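Local coordinates for protein uracil-dna glycosylase (PDB 4UQM) that belongs to the uracil-DNA glycosylase superfamily and folds as a single alpha/beta domain built round a four-stranded parallel beta sheet, at residues A[77-82]-A[236-241]; A[25-30]-A[168-173]; A[62-67]-A[143-148]. The protein carries 1 engineered substitution. One frame throughout, in Å; residues are numbered along the deposited sequence.

Interaction 1 (A[77-82]-A[236-241]); sequences VLILGQ and VEWQLP
Val77 and Val236 meet through one methyl each, CG2 on CG2 at 3.8 Å, the tightest point of this small, wholly apolar contact. In Val77 the first torsion sets CG1 anti to the backbone N (chi1 177°) and leaves CG2 as the branch that faces Val236. The second meeting is looser: Ile79 CD1 comes to the outer edge of the Trp238 indole, near the ring plane, with 4.4 Å to CH2. One face of the same indole lies against its own segment, where Val236 CG1 sits over the ring centre 3.6 Å above the plane. Trp133 and Phe221 add edge-to-face ring packing, so the indole is wedged among apolar groups on several sides.

Strand 77-81 is an inner strand of the parallel sheet, between 138-142 and 179-183. Segment 236-241 adds no strand to it; as an irregular tail after helix 220-230 it lies over the sheet face from which Val77 and Ile79 project. Leu228 of that helix touches both valines, and Val138 of the neighbouring strand touches Val236 and Ile79.

The far side of the tail is polar and more open to solvent. There Gln239 folds back on its own segment, NE2 giving a nearly straight bond (173°) to Leu240 O at 2.9 Å, in the plane of its amide and on a carbonyl lone pair. A longer bond joins Gln239 N to the anti lone pair of Glu237 OE2, 3.3 Å away, with the Glu237 carboxylate on the exposed surface.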
ATOM      1  N   VAL A  77      -2.664   1.016 -10.305  1.00 17.26           N
ATOM      2  CA  VAL A  77      -2.230  -0.215  -9.624  1.00 18.06           C
ATOM      3  C   VAL A  77      -2.382   0.021  -8.145  1.00 17.77           C
ATOM      4  O   VAL A  77      -2.046   1.116  -7.657  1.00 17.25           O
ATOM      5  CB  VAL A  77      -0.753  -0.553  -9.933  1.00 17.69           C
ATOM      6  CG1 VAL A  77      -0.299  -1.806  -9.164  1.00 17.71           C
ATOM      7  CG2 VAL A  77      -0.532  -0.719 -11.443  1.00 17.88           C
ATOM      8  N   LEU A  78      -2.986  -0.931  -7.440  1.00 16.11           N
ATOM      9  CA  LEU A  78      -3.095  -0.832  -6.010  1.00 15.78           C
ATOM     10  C   LEU A  78      -2.317  -1.995  -5.419  1.00 16.31           C
ATOM     11  O   LEU A  78      -2.665  -3.113  -5.628  1.00 16.62           O
ATOM     12  CB  LEU A  78      -4.572  -0.849  -5.567  1.00 15.79           C
ATOM     13  CG  LEU A  78      -4.843  -0.559  -4.085  1.00 16.59           C
ATOM     14  CD1 LEU A  78      -6.276  -0.138  -3.883  1.00 17.95           C
ATOM     15  CD2 LEU A  78      -4.521  -1.779  -3.205  1.00 17.67           C
ATOM     16  N   ILE A  79      -1.227  -1.681  -4.733  1.00 14.93           N
ATOM     17  CA  ILE A  79      -0.415  -2.647  -4.007  1.00 15.06           C
ATOM     18  C   ILE A  79      -0.907  -2.673  -2.576  1.00 15.24           C
ATOM     19  O   ILE A  79      -0.991  -1.633  -1.943  1.00 15.71           O
ATOM     20  CB  ILE A  79       1.110  -2.372  -4.078  1.00 16.36           C
ATOM     21  CG1 ILE A  79       1.570  -2.656  -5.500  1.00 16.07           C
ATOM     22  CG2 ILE A  79       1.931  -3.144  -3.057  1.00 18.82           C
ATOM     23  CD1 ILE A  79       3.006  -2.335  -5.773  1.00 16.54           C
ATOM     24  N   LEU A  80      -1.233  -3.855  -2.053  1.00 15.52           N
ATOM     25  CA  LEU A  80      -1.721  -3.974  -0.694  1.00 15.35           C
ATOM     26  C   LEU A  80      -0.883  -4.976   0.088  1.00 14.72           C
ATOM     27  O   LEU A  80      -0.867  -6.163  -0.238  1.00 16.35           O
ATOM     28  CB  LEU A  80      -3.183  -4.410  -0.691  1.00 16.00           C
ATOM     29  CG  LEU A  80      -3.929  -4.329   0.643  1.00 15.97           C
ATOM     30  CD1 LEU A  80      -4.005  -2.917   1.144  1.00 15.63           C
ATOM     31  CD2 LEU A  80      -5.278  -4.948   0.627  1.00 16.82           C
ATOM     32  N   GLY A  81      -0.111  -4.448   1.041  1.00 15.13           N
ATOM     33  CA  GLY A  81       0.590  -5.276   2.024  1.00 14.17           C
ATOM     34  C   GLY A  81      -0.220  -5.481   3.291  1.00 14.51           C
ATOM     35  O   GLY A  81      -1.452  -5.284   3.324  1.00 14.96           O
ATOM     36  N   GLN A  82       0.486  -5.978   4.299  1.00 14.45           N
ATOM     37  CA  GLN A  82      -0.129  -6.327   5.561  1.00 14.13           C
ATOM     38  C   GLN A  82      -0.306  -5.140   6.509  1.00 14.67           C
ATOM     39  O   GLN A  82      -1.439  -4.780   6.895  1.00 15.79           O
ATOM     40  CB  GLN A  82       0.692  -7.474   6.188  1.00 15.53           C
ATOM     41  CG  GLN A  82       0.201  -7.888   7.579  1.00 15.47           C
ATOM     42  CD  GLN A  82       1.044  -8.961   8.193  1.00 16.18           C
ATOM     43  OE1 GLN A  82       0.939 -10.131   7.810  1.00 17.85           O
ATOM     44  NE2 GLN A  82       1.854  -8.589   9.168  1.00 16.94           N
ATOM     45  N   VAL A 236       3.467   0.526 -15.974  1.00 20.28           N
ATOM     46  CA  VAL A 236       4.291   1.167 -14.959  1.00 19.05           C
ATOM     47  C   VAL A 236       5.760   1.058 -15.332  1.00 20.09           C
ATOM     48  O   VAL A 236       6.246   0.033 -15.783  1.00 20.14           O
ATOM     49  CB  VAL A 236       4.102   0.460 -13.578  1.00 18.75           C
ATOM     50  CG1 VAL A 236       5.053   1.020 -12.506  1.00 18.34           C
ATOM     51  CG2 VAL A 236       2.655   0.581 -13.104  1.00 20.98           C
ATOM     52  N   GLU A 237       6.490   2.155 -15.133  1.00 19.15           N
ATOM     53  CA  GLU A 237       7.927   2.108 -15.190  1.00 18.11           C
ATOM     54  C   GLU A 237       8.454   1.702 -13.820  1.00 18.04           C
ATOM     55  O   GLU A 237       8.470   2.513 -12.881  1.00 17.88           O
ATOM     56  CB  GLU A 237       8.464   3.477 -15.552  1.00 18.29           C
ATOM     57  CG  GLU A 237       9.976   3.573 -15.490  1.00 18.99           C
ATOM     58  CD  GLU A 237      10.613   2.668 -16.487  1.00 20.55           C
ATOM     59  OE1 GLU A 237      10.605   3.005 -17.681  1.00 20.46           O
ATOM     60  OE2 GLU A 237      11.035   1.572 -16.116  1.00 21.40           O
ATOM     61  N   TRP A 238       8.763   0.418 -13.666  1.00 18.01           N
ATOM     62  CA  TRP A 238       9.185  -0.089 -12.385  1.00 17.50           C
ATOM     63  C   TRP A 238      10.603   0.354 -12.001  1.00 17.41           C
ATOM     64  O   TRP A 238      10.943   0.400 -10.816  1.00 17.79           O
ATOM     65  CB  TRP A 238       9.059  -1.631 -12.325  1.00 18.78           C
ATOM     66  CG  TRP A 238       7.638  -2.136 -12.444  1.00 17.86           C
ATOM     67  CD1 TRP A 238       7.075  -2.774 -13.521  1.00 18.48           C
ATOM     68  CD2 TRP A 238       6.609  -2.051 -11.445  1.00 17.50           C
ATOM     69  NE1 TRP A 238       5.760  -3.083 -13.244  1.00 19.24           N
ATOM     70  CE2 TRP A 238       5.454  -2.662 -11.973  1.00 18.71           C
ATOM     71  CE3 TRP A 238       6.578  -1.554 -10.142  1.00 16.67           C
ATOM     72  CZ2 TRP A 238       4.251  -2.730 -11.257  1.00 19.02           C
ATOM     73  CZ3 TRP A 238       5.384  -1.639  -9.436  1.00 17.75           C
ATOM     74  CH2 TRP A 238       4.242  -2.216  -9.995  1.00 18.64           C
ATOM     75  N   GLN A 239      11.455   0.664 -12.975  1.00 17.87           N
ATOM     76  CA  GLN A 239      12.794   1.160 -12.642  1.00 18.80           C
ATOM     77  C   GLN A 239      12.730   2.398 -11.794  1.00 19.48           C
ATOM     78  O   GLN A 239      11.965   3.288 -12.080  1.00 18.95           O
ATOM     79  CB  GLN A 239      13.581   1.475 -13.916  1.00 20.02           C
ATOM     80  CG  GLN A 239      15.037   1.878 -13.645  1.00 19.42           C
ATOM     81  CD  GLN A 239      15.794   0.757 -12.937  1.00 19.58           C
ATOM     82  OE1 GLN A 239      15.965  -0.334 -13.502  1.00 20.48           O
ATOM     83  NE2 GLN A 239      16.236   1.006 -11.724  1.00 19.74           N
ATOM     84  N   LEU A 240      13.501   2.390 -10.694  1.00 19.11           N
ATOM     85  CA  LEU A 240      13.663   3.504  -9.785  1.00 18.85           C
ATOM     86  C   LEU A 240      14.901   4.285 -10.133  1.00 19.78           C
ATOM     87  O   LEU A 240      15.833   3.719 -10.716  1.00 20.51           O
ATOM     88  CB  LEU A 240      13.773   2.961  -8.378  1.00 18.22           C
ATOM     89  CG  LEU A 240      12.511   2.274  -7.885  1.00 18.07           C
ATOM     90  CD1 LEU A 240      12.872   1.323  -6.762  1.00 18.54           C
ATOM     91  CD2 LEU A 240      11.414   3.249  -7.459  1.00 17.58           C
ATOM     92  N   PRO A 241      14.951   5.582  -9.766  1.00 19.66           N
ATOM     93  CA  PRO A 241      16.189   6.340  -9.966  1.00 20.72           C
ATOM     94  C   PRO A 241      17.368   5.750  -9.226  1.00 22.04           C
ATOM     95  O   PRO A 241      17.189   5.219  -8.125  1.00 22.56           O
ATOM     96  CB  PRO A 241      15.859   7.740  -9.466  1.00 23.32           C
ATOM     97  CG  PRO A 241      14.525   7.703  -8.937  1.00 24.97           C
ATOM     98  CD  PRO A 241      13.928   6.354  -9.069  1.00 20.18           C
TER

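Interaction 2 (A[25-30]-A[168-173]); sequences EDWQEA and IKAVNA
Asp26 OD1 is gripped by two backbone N-H groups: that of Trp27, the residue whose indole reaches across to Ala170 and Val171, and that of Leu72. The first is a weak bond, 2.8 Å from Trp27 N to OD1 but bent to 121°. The other oxygen, OD2, takes Gly73 N, so the carboxylate ties helix 25-35 to the loop after helix 65-69.

Helix 160-172 is the helix of a beta-alpha-beta crossover that leads from strand 138-142 to the parallel strand 179-183, and helix 25-35 packs on its outer flank. The axes of the two short segments pass 11.0 Å apart at a signed crossing angle of 114°, steeply across one another.

A large side chain spans much of that gap. Trp27 CG stands beside the backbone N (chi1 -77°), which carries the six-membered part of the indole toward the second helix. Its CH2 corner meets Val171 CG2 at 3.8 Å, while CZ3 passes Ala170 CB at 4.3 Å; both methyl groups come at the ring obliquely. At the other end of the indole NE1 gives its hydrogen to Thr70 O, a polar hold that limits how the ring can turn and satisfies its one N-H.

One turn further along, where the backbones come nearest, no large group intervenes. The CA atoms of Ala30 and Ala170 are 6.4 Å apart, close enough for the helices to touch through single methyls. Beneath this layer Val171 also packs on Phe180 of the sheet, while on the more open side of the crossing Ala30 CB rests 4.1 Å from Ala170 CB.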
ATOM      1  N   GLU A  25      -9.017  15.936  -3.246  1.00 23.30           N
ATOM      2  CA  GLU A  25     -10.459  16.103  -3.084  1.00 24.40           C
ATOM      3  C   GLU A  25     -11.227  14.850  -3.421  1.00 23.24           C
ATOM      4  O   GLU A  25     -12.244  14.589  -2.817  1.00 24.00           O
ATOM      5  CB  GLU A  25     -10.976  17.214  -4.031  1.00 26.51           C
ATOM      6  CG  GLU A  25     -12.510  17.436  -4.094  1.00 33.43           C
ATOM      7  CD  GLU A  25     -13.014  18.235  -5.305  1.00 35.26           C
ATOM      8  OE1 GLU A  25     -12.204  18.755  -6.109  1.00 44.80           O
ATOM      9  OE2 GLU A  25     -14.254  18.378  -5.481  1.00 41.77           O
ATOM     10  N   ASP A  26     -10.760  14.092  -4.413  1.00 23.62           N
ATOM     11  CA  ASP A  26     -11.464  12.866  -4.791  1.00 23.68           C
ATOM     12  C   ASP A  26     -11.479  11.847  -3.668  1.00 22.24           C
ATOM     13  O   ASP A  26     -12.516  11.231  -3.416  1.00 22.52           O
ATOM     14  CB  ASP A  26     -10.995  12.291  -6.147  1.00 23.28           C
ATOM     15  CG  ASP A  26      -9.517  12.029  -6.261  1.00 23.27           C
ATOM     16  OD1 ASP A  26      -8.750  11.950  -5.268  1.00 22.63           O
ATOM     17  OD2 ASP A  26      -9.126  11.836  -7.457  1.00 25.03           O
ATOM     18  N   TRP A  27     -10.358  11.700  -2.978  1.00 19.99           N
ATOM     19  CA  TRP A  27     -10.326  10.837  -1.794  1.00 20.37           C
ATOM     20  C   TRP A  27     -11.217  11.392  -0.683  1.00 21.13           C
ATOM     21  O   TRP A  27     -11.952  10.634  -0.028  1.00 21.19           O
ATOM     22  CB  TRP A  27      -8.925  10.659  -1.252  1.00 19.56           C
ATOM     23  CG  TRP A  27      -8.024   9.726  -1.991  1.00 18.94           C
ATOM     24  CD1 TRP A  27      -6.769  10.019  -2.471  1.00 18.67           C
ATOM     25  CD2 TRP A  27      -8.253   8.324  -2.285  1.00 18.89           C
ATOM     26  NE1 TRP A  27      -6.209   8.883  -3.061  1.00 17.90           N
ATOM     27  CE2 TRP A  27      -7.116   7.851  -2.974  1.00 19.27           C
ATOM     28  CE3 TRP A  27      -9.312   7.443  -2.040  1.00 18.94           C
ATOM     29  CZ2 TRP A  27      -6.995   6.518  -3.392  1.00 18.00           C
ATOM     30  CZ3 TRP A  27      -9.187   6.135  -2.422  1.00 19.11           C
ATOM     31  CH2 TRP A  27      -8.051   5.684  -3.128  1.00 18.14           C
ATOM     32  N   GLN A  28     -11.187  12.710  -0.464  1.00 21.18           N
ATOM     33  CA  GLN A  28     -12.002  13.280   0.604  1.00 22.83           C
ATOM     34  C   GLN A  28     -13.477  12.992   0.361  1.00 23.22           C
ATOM     35  O   GLN A  28     -14.210  12.613   1.281  1.00 23.97           O
ATOM     36  CB  GLN A  28     -11.786  14.788   0.730  1.00 25.78           C
ATOM     37  CG  GLN A  28     -10.442  15.338   1.226  1.00 26.01           C
ATOM     38  CD  GLN A  28     -10.048  15.057   2.703  1.00 28.28           C
ATOM     39  OE1 GLN A  28     -10.570  14.120   3.351  1.00 31.36           O
ATOM     40  NE2 GLN A  28      -9.082  15.871   3.240  1.00 29.81           N
ATOM     41  N   GLU A  29     -13.920  13.150  -0.877  1.00 23.22           N
ATOM     42  CA  GLU A  29     -15.316  12.874  -1.217  1.00 25.41           C
ATOM     43  C   GLU A  29     -15.694  11.416  -1.084  1.00 25.24           C
ATOM     44  O   GLU A  29     -16.742  11.081  -0.526  1.00 26.35           O
ATOM     45  CB  GLU A  29     -15.661  13.408  -2.614  1.00 29.05           C
ATOM     46  CG  GLU A  29     -15.600  14.910  -2.679  1.00 32.37           C
ATOM     47  CD  GLU A  29     -15.916  15.490  -4.044  1.00 34.04           C
ATOM     48  OE1 GLU A  29     -16.474  14.771  -4.897  1.00 35.87           O
ATOM     49  OE2 GLU A  29     -15.611  16.700  -4.233  1.00 38.67           O
ATOM     50  N   ALA A  30     -14.826  10.536  -1.556  1.00 23.35           N
ATOM     51  CA  ALA A  30     -15.098   9.078  -1.483  1.00 23.35           C
ATOM     52  C   ALA A  30     -15.098   8.572  -0.063  1.00 22.40           C
ATOM     53  O   ALA A  30     -15.903   7.722   0.296  1.00 24.69           O
ATOM     54  CB  ALA A  30     -14.110   8.312  -2.328  1.00 23.57           C
ATOM     55  N   ILE A 168     -10.441   0.237  -1.003  1.00 18.53           N
ATOM     56  CA  ILE A 168     -10.570  -0.804  -2.049  0.50 19.38           C
ATOM     57  C   ILE A 168     -11.859  -0.608  -2.821  1.00 18.50           C
ATOM     58  O   ILE A 168     -11.866  -0.624  -4.046  1.00 19.13           O
ATOM     59  CB  ILE A 168     -10.600  -2.216  -1.423  0.50 18.83           C
ATOM     60  CG1 ILE A 168      -9.214  -2.626  -0.895  0.50 18.54           C
ATOM     61  CG2 ILE A 168     -11.166  -3.260  -2.407  0.50 18.33           C
ATOM     62  CD1 ILE A 168      -8.236  -3.016  -1.982  0.50 19.32           C
ATOM     63  N   LYS A 169     -12.982  -0.432  -2.106  1.00 19.85           N
ATOM     64  CA  LYS A 169     -14.263  -0.228  -2.753  1.00 20.32           C
ATOM     65  C   LYS A 169     -14.284   1.020  -3.642  1.00 21.24           C
ATOM     66  O   LYS A 169     -14.868   0.975  -4.724  1.00 20.35           O
ATOM     67  CB  LYS A 169     -15.415  -0.177  -1.730  1.00 21.57           C
ATOM     68  CG  LYS A 169     -15.704  -1.587  -1.153  1.00 25.17           C
ATOM     69  CD  LYS A 169     -16.808  -1.527  -0.116  1.00 30.65           C
ATOM     70  CE  LYS A 169     -16.762  -2.665   0.923  1.00 31.23           C
ATOM     71  NZ  LYS A 169     -17.687  -2.481   2.080  1.00 36.56           N
ATOM     72  N   ALA A 170     -13.649   2.118  -3.200  1.00 19.75           N
ATOM     73  CA  ALA A 170     -13.643   3.342  -4.014  1.00 21.87           C
ATOM     74  C   ALA A 170     -12.865   3.142  -5.323  1.00 20.68           C
ATOM     75  O   ALA A 170     -13.270   3.615  -6.403  1.00 21.79           O
ATOM     76  CB  ALA A 170     -13.029   4.470  -3.241  1.00 21.44           C
ATOM     77  N   VAL A 171     -11.731   2.449  -5.227  1.00 19.35           N
ATOM     78  CA  VAL A 171     -10.944   2.117  -6.420  1.00 19.27           C
ATOM     79  C   VAL A 171     -11.714   1.135  -7.298  1.00 20.56           C
ATOM     80  O   VAL A 171     -11.743   1.306  -8.512  1.00 21.09           O
ATOM     81  CB  VAL A 171      -9.575   1.557  -6.010  1.00 19.09           C
ATOM     82  CG1 VAL A 171      -8.771   1.163  -7.211  1.00 19.54           C
ATOM     83  CG2 VAL A 171      -8.794   2.621  -5.206  1.00 19.10           C
ATOM     84  N   ASN A 172     -12.353   0.119  -6.700  1.00 19.73           N
ATOM     85  CA  ASN A 172     -13.123  -0.849  -7.496  1.00 21.36           C
ATOM     86  C   ASN A 172     -14.273  -0.218  -8.285  1.00 22.59           C
ATOM     87  O   ASN A 172     -14.651  -0.671  -9.367  1.00 22.60           O
ATOM     88  CB  ASN A 172     -13.703  -1.885  -6.551  1.00 20.69           C
ATOM     89  CG  ASN A 172     -14.475  -2.945  -7.268  1.00 22.87           C
ATOM     90  OD1 ASN A 172     -13.904  -3.738  -8.023  1.00 22.52           O
ATOM     91  ND2 ASN A 172     -15.765  -2.991  -7.046  1.00 23.79           N
ATOM     92  N   ALA A 173     -14.843   0.834  -7.730  1.00 21.97           N
ATOM     93  CA  ALA A 173     -15.899   1.592  -8.407  1.00 24.17           C
ATOM     94  C   ALA A 173     -15.420   2.328  -9.670  1.00 26.65           C
ATOM     95  O   ALA A 173     -16.265   2.803 -10.455  1.00 29.38           O
ATOM     96  CB  ALA A 173     -16.537   2.582  -7.437  1.00 25.92           C
TER

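Interaction 3 (A[62-67]-A[143-148]); sequences DVFNAL and AVLTVR
With CG1 of Val63 anti to the backbone N (chi1 166°), its two methyls part toward two different neighbours of the opposite segment, CG1 toward Leu145 and CG2 toward Thr146. CG1 lies 4.0 Å from the backbone O of Leu145 and is also in apolar contact with its CB. CG2 meets Thr146 CG2 at 3.8 Å. This methyl is available because the threonine turns OG1 into the place between its backbone N and carbonyl carbon (chi1 54°), where His155 ND1 and Trp160 NE1 hold the hydroxyl.

Val63 lies in the type I turn from Asp62 to Asn65, closed by Asn65 N to Asp62 O at 3.0 Å. This turn runs into helix 65-69, with Phe64 at the N-cap position. Residues 143-146 connect parallel strand 138-142 to the short antiparallel strand 147-148, so the contact fastens a helix start to a link between two sheets. Trp160 of helix 160-172 packs on both Val63 and Leu145.

The Phe64 ring comes only loosely to the second segment, CE1 standing 4.5 Å from Leu145 CD1. One of its faces carries Val63 CG1, 3.9 Å above the plane and offset toward the rim.

No direct hydrogen bond joins the segments. A water spans them instead, donating to Val63 O at 2.9 Å and to Leu145 O at 2.8 Å. Two carbonyl oxygens cannot bond each other; by spending both hydrogens on them, the water gives an acceptor of each segment a donor and bridges two oxygens too far apart to touch.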
ATOM      1  N   ASP A  62       2.139  10.918   8.783  1.00 15.30           N
ATOM      2  CA  ASP A  62       2.437  10.170   7.588  1.00 16.45           C
ATOM      3  C   ASP A  62       1.431   9.048   7.312  1.00 15.81           C
ATOM      4  O   ASP A  62       1.472   8.413   6.238  1.00 15.58           O
ATOM      5  CB  ASP A  62       3.826   9.515   7.711  1.00 17.25           C
ATOM      6  CG  ASP A  62       4.906  10.496   7.824  1.00 18.85           C
ATOM      7  OD1 ASP A  62       4.786  11.597   7.284  1.00 20.98           O
ATOM      8  OD2 ASP A  62       5.922  10.197   8.485  1.00 21.97           O
ATOM      9  N   VAL A  63       0.506   8.776   8.243  1.00 14.89           N
ATOM     10  CA  VAL A  63      -0.333   7.600   8.124  1.00 14.15           C
ATOM     11  C   VAL A  63      -1.077   7.527   6.817  1.00 14.57           C
ATOM     12  O   VAL A  63      -1.221   6.429   6.239  1.00 14.81           O
ATOM     13  CB  VAL A  63      -1.309   7.511   9.334  1.00 14.92           C
ATOM     14  CG1 VAL A  63      -2.443   6.503   9.128  1.00 16.44           C
ATOM     15  CG2 VAL A  63      -0.556   7.158  10.593  1.00 15.20           C
ATOM     16  N   PHE A  64      -1.582   8.663   6.334  1.00 15.39           N
ATOM     17  CA  PHE A  64      -2.428   8.681   5.137  1.00 15.68           C
ATOM     18  C   PHE A  64      -1.643   9.112   3.887  1.00 16.21           C
ATOM     19  O   PHE A  64      -2.257   9.451   2.847  1.00 16.90           O
ATOM     20  CB  PHE A  64      -3.636   9.586   5.381  1.00 16.43           C
ATOM     21  CG  PHE A  64      -4.583   9.039   6.411  1.00 17.80           C
ATOM     22  CD1 PHE A  64      -5.486   8.029   6.082  1.00 17.97           C
ATOM     23  CD2 PHE A  64      -4.592   9.516   7.713  1.00 17.97           C
ATOM     24  CE1 PHE A  64      -6.348   7.489   7.050  1.00 17.26           C
ATOM     25  CE2 PHE A  64      -5.454   8.979   8.659  1.00 17.17           C
ATOM     26  CZ  PHE A  64      -6.322   7.972   8.317  1.00 17.79           C
ATOM     27  N   ASN A  65      -0.302   9.066   3.929  1.00 16.01           N
ATOM     28  CA  ASN A  65       0.479   9.520   2.786  1.00 17.15           C
ATOM     29  C   ASN A  65       0.218   8.810   1.475  1.00 16.58           C
ATOM     30  O   ASN A  65       0.383   9.435   0.446  1.00 16.99           O
ATOM     31  CB  ASN A  65       1.977   9.537   3.063  1.00 16.92           C
ATOM     32  CG  ASN A  65       2.389  10.736   3.910  1.00 18.98           C
ATOM     33  OD1 ASN A  65       1.584  11.621   4.219  1.00 19.65           O
ATOM     34  ND2 ASN A  65       3.622  10.742   4.354  1.00 21.37           N
ATOM     35  N   ALA A  66      -0.126   7.539   1.479  1.00 16.00           N
ATOM     36  CA  ALA A  66      -0.398   6.878   0.192  1.00 15.93           C
ATOM     37  C   ALA A  66      -1.503   7.605  -0.564  1.00 17.73           C
ATOM     38  O   ALA A  66      -1.453   7.709  -1.794  1.00 17.47           O
ATOM     39  CB  ALA A  66      -0.768   5.415   0.385  1.00 15.95           C
ATOM     40  N   LEU A  67      -2.568   8.020   0.153  1.00 15.77           N
ATOM     41  CA  LEU A  67      -3.667   8.752  -0.495  1.00 16.75           C
ATOM     42  C   LEU A  67      -3.192  10.112  -0.946  1.00 17.54           C
ATOM     43  O   LEU A  67      -3.644  10.593  -1.981  1.00 18.29           O
ATOM     44  CB  LEU A  67      -4.827   8.899   0.481  1.00 18.23           C
ATOM     45  CG  LEU A  67      -5.348   7.654   1.174  1.00 18.50           C
ATOM     46  CD1 LEU A  67      -6.517   8.029   2.081  1.00 20.51           C
ATOM     47  CD2 LEU A  67      -5.746   6.570   0.219  1.00 19.55           C
ATOM     48  N   ALA A 143      -3.105  -3.204   4.481  1.00 14.76           N
ATOM     49  CA  ALA A 143      -4.402  -3.480   5.014  1.00 15.28           C
ATOM     50  C   ALA A 143      -4.688  -2.758   6.328  1.00 15.54           C
ATOM     51  O   ALA A 143      -5.870  -2.412   6.613  1.00 15.99           O
ATOM     52  CB  ALA A 143      -4.614  -4.980   5.161  1.00 15.82           C
ATOM     53  N   VAL A 144      -3.634  -2.626   7.127  1.00 14.94           N
ATOM     54  CA  VAL A 144      -3.659  -1.959   8.422  1.00 14.78           C
ATOM     55  C   VAL A 144      -2.630  -0.858   8.316  1.00 14.03           C
ATOM     56  O   VAL A 144      -1.529  -1.091   7.783  1.00 13.37           O
ATOM     57  CB  VAL A 144      -3.327  -2.997   9.550  1.00 16.84           C
ATOM     58  CG1 VAL A 144      -2.862  -2.374  10.849  1.00 19.39           C
ATOM     59  CG2 VAL A 144      -4.510  -3.949   9.718  1.00 17.01           C
ATOM     60  N   LEU A 145      -2.950   0.363   8.810  1.00 14.08           N
ATOM     61  CA  LEU A 145      -2.112   1.533   8.520  1.00 14.14           C
ATOM     62  C   LEU A 145      -1.252   2.045   9.648  1.00 14.31           C
ATOM     63  O   LEU A 145      -0.501   3.039   9.492  1.00 14.28           O
ATOM     64  CB  LEU A 145      -2.991   2.654   7.954  1.00 14.51           C
ATOM     65  CG  LEU A 145      -3.659   2.332   6.595  1.00 14.69           C
ATOM     66  CD1 LEU A 145      -4.378   3.580   6.141  1.00 16.47           C
ATOM     67  CD2 LEU A 145      -2.641   1.982   5.505  1.00 17.03           C
ATOM     68  N   THR A 146      -1.279   1.326  10.785  1.00 13.74           N
ATOM     69  CA  THR A 146      -0.342   1.622  11.890  1.00 14.34           C
ATOM     70  C   THR A 146       0.104   0.297  12.519  1.00 14.07           C
ATOM     71  O   THR A 146      -0.507  -0.764  12.279  1.00 14.24           O
ATOM     72  CB  THR A 146      -1.032   2.478  12.979  1.00 15.00           C
ATOM     73  OG1 THR A 146      -2.238   1.855  13.429  1.00 14.74           O
ATOM     74  CG2 THR A 146      -1.326   3.902  12.494  1.00 15.61           C
ATOM     75  N   VAL A 147       1.161   0.356  13.312  1.00 14.22           N
ATOM     76  CA  VAL A 147       1.695  -0.811  14.008  1.00 14.66           C
ATOM     77  C   VAL A 147       2.460  -0.368  15.233  1.00 15.68           C
ATOM     78  O   VAL A 147       3.043   0.709  15.269  1.00 15.77           O
ATOM     79  CB  VAL A 147       2.607  -1.605  13.058  1.00 14.65           C
ATOM     80  CG1 VAL A 147       3.836  -0.806  12.626  1.00 15.39           C
ATOM     81  CG2 VAL A 147       3.012  -2.942  13.662  1.00 15.65           C
ATOM     82  N   ARG A 148       2.398  -1.161  16.282  1.00 15.88           N
ATOM     83  CA  ARG A 148       3.242  -0.939  17.465  1.00 16.82           C
ATOM     84  C   ARG A 148       4.671  -1.395  17.177  1.00 17.07           C
ATOM     85  O   ARG A 148       4.897  -2.445  16.524  1.00 18.54           O
ATOM     86  CB  ARG A 148       2.652  -1.715  18.653  1.00 19.10           C
ATOM     87  CG  ARG A 148       3.140  -1.321  20.012  1.00 22.36           C
ATOM     88  CD  ARG A 148       2.473  -2.212  21.052  1.00 21.51           C
ATOM     89  NE  ARG A 148       0.984  -2.292  21.055  1.00 22.48           N
ATOM     90  CZ  ARG A 148       0.266  -3.205  21.690  1.00 24.64           C
ATOM     91  NH1 ARG A 148       0.830  -4.151  22.418  1.00 31.72           N
ATOM     92  NH2 ARG A 148      -1.028  -3.188  21.638  1.00 27.89           N
TER
HETATM   93  O   HOH W   1       0.356   4.130   7.102  1.00 15.71           O

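How the interactions relate
Along the chain the segments come as 25-30, 62-67, 77-82, 143-148, 168-173 and 236-241, so interaction 1 interlocks with the other two, while both segments of interaction 3 fall between those of interaction 2. The centres lie about 16 to 19 Å apart round the parallel sheet. Strand 77-81 joins them: Leu78 CD1 packs on Val171 CG2 at 4.0 Å toward interaction 2, and Gly81 O probably accepts a hydrogen bond from Ala143 N at 2.9 Å toward interaction 3. Interactions 2 and 3 meet at Trp27 and Leu67. Together they bring the N-terminal helix, the sheet and the C-terminal tail into one domain.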